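Local atomic coordinates of single-strand DNA-binding protein (Agrobacterium tumefaciens, PDB entry 3BTP), a protein that binds single-stranded DNA regardless of its sequence and mediates nuclear uptake of the transferred T-DNA strand during plant transformation. Residues Q345-P357 with R395-M407. Sequence-based numbering, arbitrary orientation.
Sequences QFPAATVNMGRQP and RVQVLARDGNRYM
Strands 349-352 and 396-399 pair antiparallel, their axes 4.7 Å apart, and this pairing closes an eight-stranded barrel. Thr350 and Gln397 form the hydrogen-bonded pair: Thr350 N donates to Gln397 O at 3.0 Å and Gln397 N to Thr350 O at 3.1 Å. Leu399 N to Ala348 O and Asn352 N to Arg395 O extend the pairing at its two ends.

Beyond Asn352, Arg395 takes over with its side chain. Extended from CG to NE (chi2 178°, chi3 169°), it runs alongside the departing chain and sets its guanidinium edge-on to three carbonyls. Arg395 NH1 reaches Asn352 O at 2.9 Å and also Gly354 O, while Arg395 NH2 reaches Arg355 O at 2.8 Å. All three oxygens lie near the guanidinium plane, which fixes its rotation, although Asn352 O is met from above its own carbonyl plane.

At the other end Tyr406 OH donates to Pro347 O, in the carbonyl plane on a lone pair, and Leu399 CD1 sits over the tyrosine ring, 3.9 Å above its plane. Phe346 CB lies against Leu399 CD2, its ring edge meeting Gly403 O.

Strand 367-370 flanks 349-352, strand 405-407 flanks 396-399, and helix 382-388 packs on Val351 and Val396, whereas Thr350 and Gln397 face His368.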
loop_
_atom_site.group_PDB
_atom_site.type_symbol
_atom_site.label_atom_id
_atom_site.label_comp_id
_atom_site.label_asym_id
_atom_site.label_seq_id
_atom_site.Cartn_x
_atom_site.Cartn_y
_atom_site.Cartn_z
ATOM N N GLN A 345 2.906 -8.371 15.368
ATOM C CA GLN A 345 2.056 -8.076 14.218
ATOM C C GLN A 345 0.831 -7.144 14.240
ATOM O O GLN A 345 0.482 -6.668 13.193
ATOM C CB GLN A 345 1.939 -9.212 13.151
ATOM C CG GLN A 345 1.444 -10.611 13.473
ATOM C CD GLN A 345 1.385 -11.426 12.104
ATOM O OE1 GLN A 345 0.358 -11.349 11.378
ATOM N NE2 GLN A 345 2.502 -12.143 11.736
ATOM N N PHE A 346 0.230 -6.796 15.373
ATOM C CA PHE A 346 -0.480 -5.522 15.361
ATOM C C PHE A 346 0.500 -4.338 15.109
ATOM O O PHE A 346 1.654 -4.406 15.485
ATOM C CB PHE A 346 -1.295 -5.296 16.619
ATOM C CG PHE A 346 -2.511 -6.235 16.779
ATOM C CD1 PHE A 346 -2.696 -6.954 17.963
ATOM C CD2 PHE A 346 -3.463 -6.381 15.755
ATOM C CE1 PHE A 346 -3.805 -7.770 18.124
ATOM C CE2 PHE A 346 -4.581 -7.234 15.912
ATOM C CZ PHE A 346 -4.753 -7.899 17.086
ATOM N N PRO A 347 0.060 -3.248 14.446
ATOM C CA PRO A 347 0.991 -2.055 14.484
ATOM C C PRO A 347 1.367 -1.586 15.933
ATOM O O PRO A 347 0.519 -1.661 16.834
ATOM C CB PRO A 347 0.223 -0.923 13.724
ATOM C CG PRO A 347 -0.914 -1.601 13.042
ATOM C CD PRO A 347 -1.152 -3.007 13.655
ATOM N N ALA A 348 2.615 -1.111 16.107
ATOM C CA ALA A 348 3.161 -0.660 17.375
ATOM C C ALA A 348 2.433 0.537 18.009
ATOM O O ALA A 348 2.272 0.622 19.244
ATOM C CB ALA A 348 4.647 -0.378 17.221
ATOM N N ALA A 349 1.988 1.451 17.141
ATOM C CA ALA A 349 1.257 2.613 17.533
ATOM C C ALA A 349 0.312 2.935 16.368
ATOM O O ALA A 349 0.677 2.690 15.229
ATOM C CB ALA A 349 2.216 3.761 17.807
ATOM N N THR A 350 -0.825 3.560 16.665
ATOM C CA THR A 350 -1.863 3.841 15.721
ATOM C C THR A 350 -2.381 5.294 16.012
ATOM O O THR A 350 -2.311 5.756 17.167
ATOM C CB THR A 350 -2.914 2.672 15.952
ATOM O OG1 THR A 350 -2.867 1.661 14.875
ATOM C CG2 THR A 350 -4.229 3.093 16.302
ATOM N N VAL A 351 -2.902 6.007 14.982
ATOM C CA VAL A 351 -3.561 7.293 15.211
ATOM C C VAL A 351 -4.959 7.251 14.600
ATOM O O VAL A 351 -5.103 6.765 13.446
ATOM C CB VAL A 351 -2.724 8.532 14.678
ATOM C CG1 VAL A 351 -2.567 8.536 13.125
ATOM C CG2 VAL A 351 -3.363 9.837 15.126
ATOM N N ASN A 352 -5.958 7.744 15.366
ATOM C CA ASN A 352 -7.281 7.871 14.897
ATOM C C ASN A 352 -7.478 9.116 13.988
ATOM O O ASN A 352 -7.311 10.245 14.440
ATOM C CB ASN A 352 -8.277 7.953 16.083
ATOM C CG ASN A 352 -9.740 7.720 15.640
ATOM O OD1 ASN A 352 -10.023 7.319 14.510
ATOM N ND2 ASN A 352 -10.640 7.938 16.528
ATOM N N MET A 353 -7.795 8.863 12.732
ATOM C CA MET A 353 -7.887 9.847 11.666
ATOM C C MET A 353 -9.348 10.009 11.309
ATOM O O MET A 353 -9.695 10.880 10.534
ATOM C CB MET A 353 -7.089 9.411 10.434
ATOM C CG MET A 353 -5.603 9.333 10.700
ATOM S SD MET A 353 -4.250 9.265 9.468
ATOM C CE MET A 353 -4.695 10.572 8.288
ATOM N N GLY A 354 -10.184 9.149 11.898
ATOM C CA GLY A 354 -11.620 9.209 11.801
ATOM C C GLY A 354 -12.098 10.019 12.990
ATOM O O GLY A 354 -11.416 10.920 13.443
ATOM N N ARG A 355 -13.306 9.699 13.463
ATOM C CA ARG A 355 -14.039 10.501 14.462
ATOM C C ARG A 355 -14.078 12.026 14.129
ATOM O O ARG A 355 -13.441 12.794 14.851
ATOM C CB ARG A 355 -13.451 10.203 15.851
ATOM C CG ARG A 355 -14.312 10.487 17.029
ATOM C CD ARG A 355 -13.520 10.296 18.314
ATOM N NE ARG A 355 -13.283 8.861 18.561
ATOM C CZ ARG A 355 -12.949 8.299 19.733
ATOM N NH1 ARG A 355 -12.821 9.032 20.841
ATOM N NH2 ARG A 355 -12.736 6.984 19.793
ATOM N N GLN A 356 -14.860 12.451 13.104
ATOM C CA GLN A 356 -14.884 13.889 12.551
ATOM C C GLN A 356 -15.782 15.241 12.862
ATOM O O GLN A 356 -15.306 16.038 13.711
ATOM C CB GLN A 356 -14.310 13.919 11.111
ATOM C CG GLN A 356 -12.906 13.238 10.922
ATOM C CD GLN A 356 -11.606 14.063 11.347
ATOM O OE1 GLN A 356 -10.549 13.905 10.732
ATOM N NE2 GLN A 356 -11.709 14.902 12.384
ATOM N N PRO A 357 -17.011 15.603 12.305
ATOM C CA PRO A 357 -18.488 15.544 12.043
ATOM C C PRO A 357 -19.451 14.934 13.058
ATOM O O PRO A 357 -20.474 14.347 12.666
ATOM C CB PRO A 357 -18.605 15.042 10.602
ATOM C CG PRO A 357 -17.372 15.736 9.945
ATOM C CD PRO A 357 -16.471 16.330 11.141
ATOM N N ARG A 395 -5.439 10.965 20.250
ATOM C CA ARG A 395 -5.906 10.095 19.201
ATOM C C ARG A 395 -4.927 8.882 19.006
ATOM O O ARG A 395 -5.128 8.039 18.173
ATOM C CB ARG A 395 -6.065 10.962 17.948
ATOM C CG ARG A 395 -7.322 11.789 17.956
ATOM C CD ARG A 395 -7.424 12.670 16.722
ATOM N NE ARG A 395 -8.790 13.242 16.651
ATOM C CZ ARG A 395 -9.812 12.803 15.912
ATOM N NH1 ARG A 395 -9.690 11.745 15.087
ATOM N NH2 ARG A 395 -10.970 13.461 15.965
ATOM N N VAL A 396 -3.905 8.799 19.832
ATOM C CA VAL A 396 -2.847 7.801 19.690
ATOM C C VAL A 396 -3.069 6.657 20.677
ATOM O O VAL A 396 -3.452 6.927 21.824
ATOM C CB VAL A 396 -1.438 8.450 19.916
ATOM C CG1 VAL A 396 -0.347 7.408 20.058
ATOM C CG2 VAL A 396 -1.125 9.439 18.748
ATOM N N GLN A 397 -2.841 5.423 20.179
ATOM C CA GLN A 397 -2.945 4.111 20.893
ATOM C C GLN A 397 -1.616 3.470 20.692
ATOM O O GLN A 397 -1.088 3.584 19.622
ATOM C CB GLN A 397 -3.915 3.130 20.209
ATOM C CG GLN A 397 -5.338 3.371 20.587
ATOM C CD GLN A 397 -6.309 2.315 20.019
ATOM O OE1 GLN A 397 -6.340 1.983 18.811
ATOM N NE2 GLN A 397 -7.064 1.762 20.899
ATOM N N VAL A 398 -1.093 2.794 21.710
ATOM C CA VAL A 398 0.208 2.136 21.641
ATOM C C VAL A 398 0.023 0.686 22.128
ATOM O O VAL A 398 -0.797 0.406 23.025
ATOM C CB VAL A 398 1.316 2.931 22.454
ATOM C CG1 VAL A 398 1.667 4.276 21.722
ATOM C CG2 VAL A 398 0.802 3.219 23.846
ATOM N N LEU A 399 0.751 -0.229 21.475
ATOM C CA LEU A 399 0.687 -1.658 21.783
ATOM C C LEU A 399 1.469 -2.073 23.101
ATOM O O LEU A 399 2.614 -1.731 23.244
ATOM C CB LEU A 399 1.226 -2.455 20.622
ATOM C CG LEU A 399 0.771 -3.899 20.564
ATOM C CD1 LEU A 399 -0.780 -4.047 20.480
ATOM C CD2 LEU A 399 1.570 -4.609 19.402
ATOM N N ALA A 400 0.798 -2.778 24.035
ATOM C CA ALA A 400 1.423 -3.418 25.196
ATOM C C ALA A 400 2.565 -4.336 24.795
ATOM O O ALA A 400 2.620 -4.843 23.681
ATOM C CB ALA A 400 0.381 -4.242 25.958
ATOM N N ARG A 401 3.430 -4.629 25.744
ATOM C CA ARG A 401 4.572 -5.532 25.525
ATOM C C ARG A 401 4.145 -6.919 25.069
ATOM O O ARG A 401 4.818 -7.530 24.236
ATOM C CB ARG A 401 5.347 -5.663 26.819
ATOM C CG ARG A 401 6.697 -6.407 26.734
ATOM C CD ARG A 401 7.134 -6.750 28.168
ATOM N NE ARG A 401 7.617 -5.544 28.828
ATOM C CZ ARG A 401 8.894 -5.207 28.978
ATOM N NH1 ARG A 401 9.866 -5.969 28.526
ATOM N NH2 ARG A 401 9.200 -4.057 29.550
ATOM N N ASP A 402 3.049 -7.419 25.637
ATOM C CA ASP A 402 2.507 -8.714 25.228
ATOM C C ASP A 402 1.861 -8.823 23.833
ATOM O O ASP A 402 1.539 -9.928 23.435
ATOM C CB ASP A 402 1.582 -9.289 26.290
ATOM C CG ASP A 402 0.190 -8.638 26.346
ATOM O OD1 ASP A 402 -0.313 -7.782 25.493
ATOM O OD2 ASP A 402 -0.468 -9.079 27.336
ATOM N N GLY A 403 1.669 -7.699 23.118
ATOM C CA GLY A 403 1.192 -7.708 21.729
ATOM C C GLY A 403 -0.294 -7.770 21.577
ATOM O O GLY A 403 -0.807 -7.916 20.467
ATOM N N ASN A 404 -1.016 -7.713 22.691
ATOM C CA ASN A 404 -2.463 -8.064 22.649
ATOM C C ASN A 404 -3.429 -6.946 22.954
ATOM O O ASN A 404 -4.616 -7.098 22.779
ATOM C CB ASN A 404 -2.781 -9.202 23.623
ATOM C CG ASN A 404 -2.180 -10.501 23.192
ATOM O OD1 ASN A 404 -1.664 -11.215 24.037
ATOM N ND2 ASN A 404 -2.181 -10.787 21.875
ATOM N N ARG A 405 -2.898 -5.857 23.449
ATOM C CA ARG A 405 -3.701 -4.797 23.929
ATOM C C ARG A 405 -3.195 -3.428 23.462
ATOM O O ARG A 405 -2.035 -3.157 23.586
ATOM C CB ARG A 405 -3.617 -4.822 25.468
ATOM C CG ARG A 405 -4.465 -3.686 26.098
ATOM C CD ARG A 405 -4.609 -3.947 27.633
ATOM N NE ARG A 405 -5.585 -5.011 27.916
ATOM C CZ ARG A 405 -5.885 -5.407 29.165
ATOM N NH1 ARG A 405 -5.286 -4.831 30.176
ATOM N NH2 ARG A 405 -6.774 -6.342 29.401
ATOM N N TYR A 406 -4.109 -2.562 23.074
ATOM C CA TYR A 406 -3.872 -1.103 22.933
ATOM C C TYR A 406 -4.341 -0.256 24.093
ATOM O O TYR A 406 -5.399 -0.491 24.696
ATOM C CB TYR A 406 -4.512 -0.525 21.652
ATOM C CG TYR A 406 -3.798 -0.936 20.368
ATOM C CD1 TYR A 406 -4.371 -1.888 19.526
ATOM C CD2 TYR A 406 -2.598 -0.283 19.953
ATOM C CE1 TYR A 406 -3.763 -2.242 18.275
ATOM C CE2 TYR A 406 -1.937 -0.612 18.709
ATOM C CZ TYR A 406 -2.546 -1.631 17.904
ATOM O OH TYR A 406 -1.986 -2.033 16.725
ATOM N N MET A 407 -3.538 0.758 24.380
ATOM C CA MET A 407 -3.830 1.702 25.449
ATOM C C MET A 407 -3.278 3.071 25.065
ATOM O O MET A 407 -2.465 3.198 24.154
ATOM C CB MET A 407 -3.236 1.202 26.803
ATOM C CG MET A 407 -1.729 1.138 26.903
ATOM S SD MET A 407 -0.994 0.203 28.257
ATOM C CE MET A 407 -1.123 -1.466 27.593
#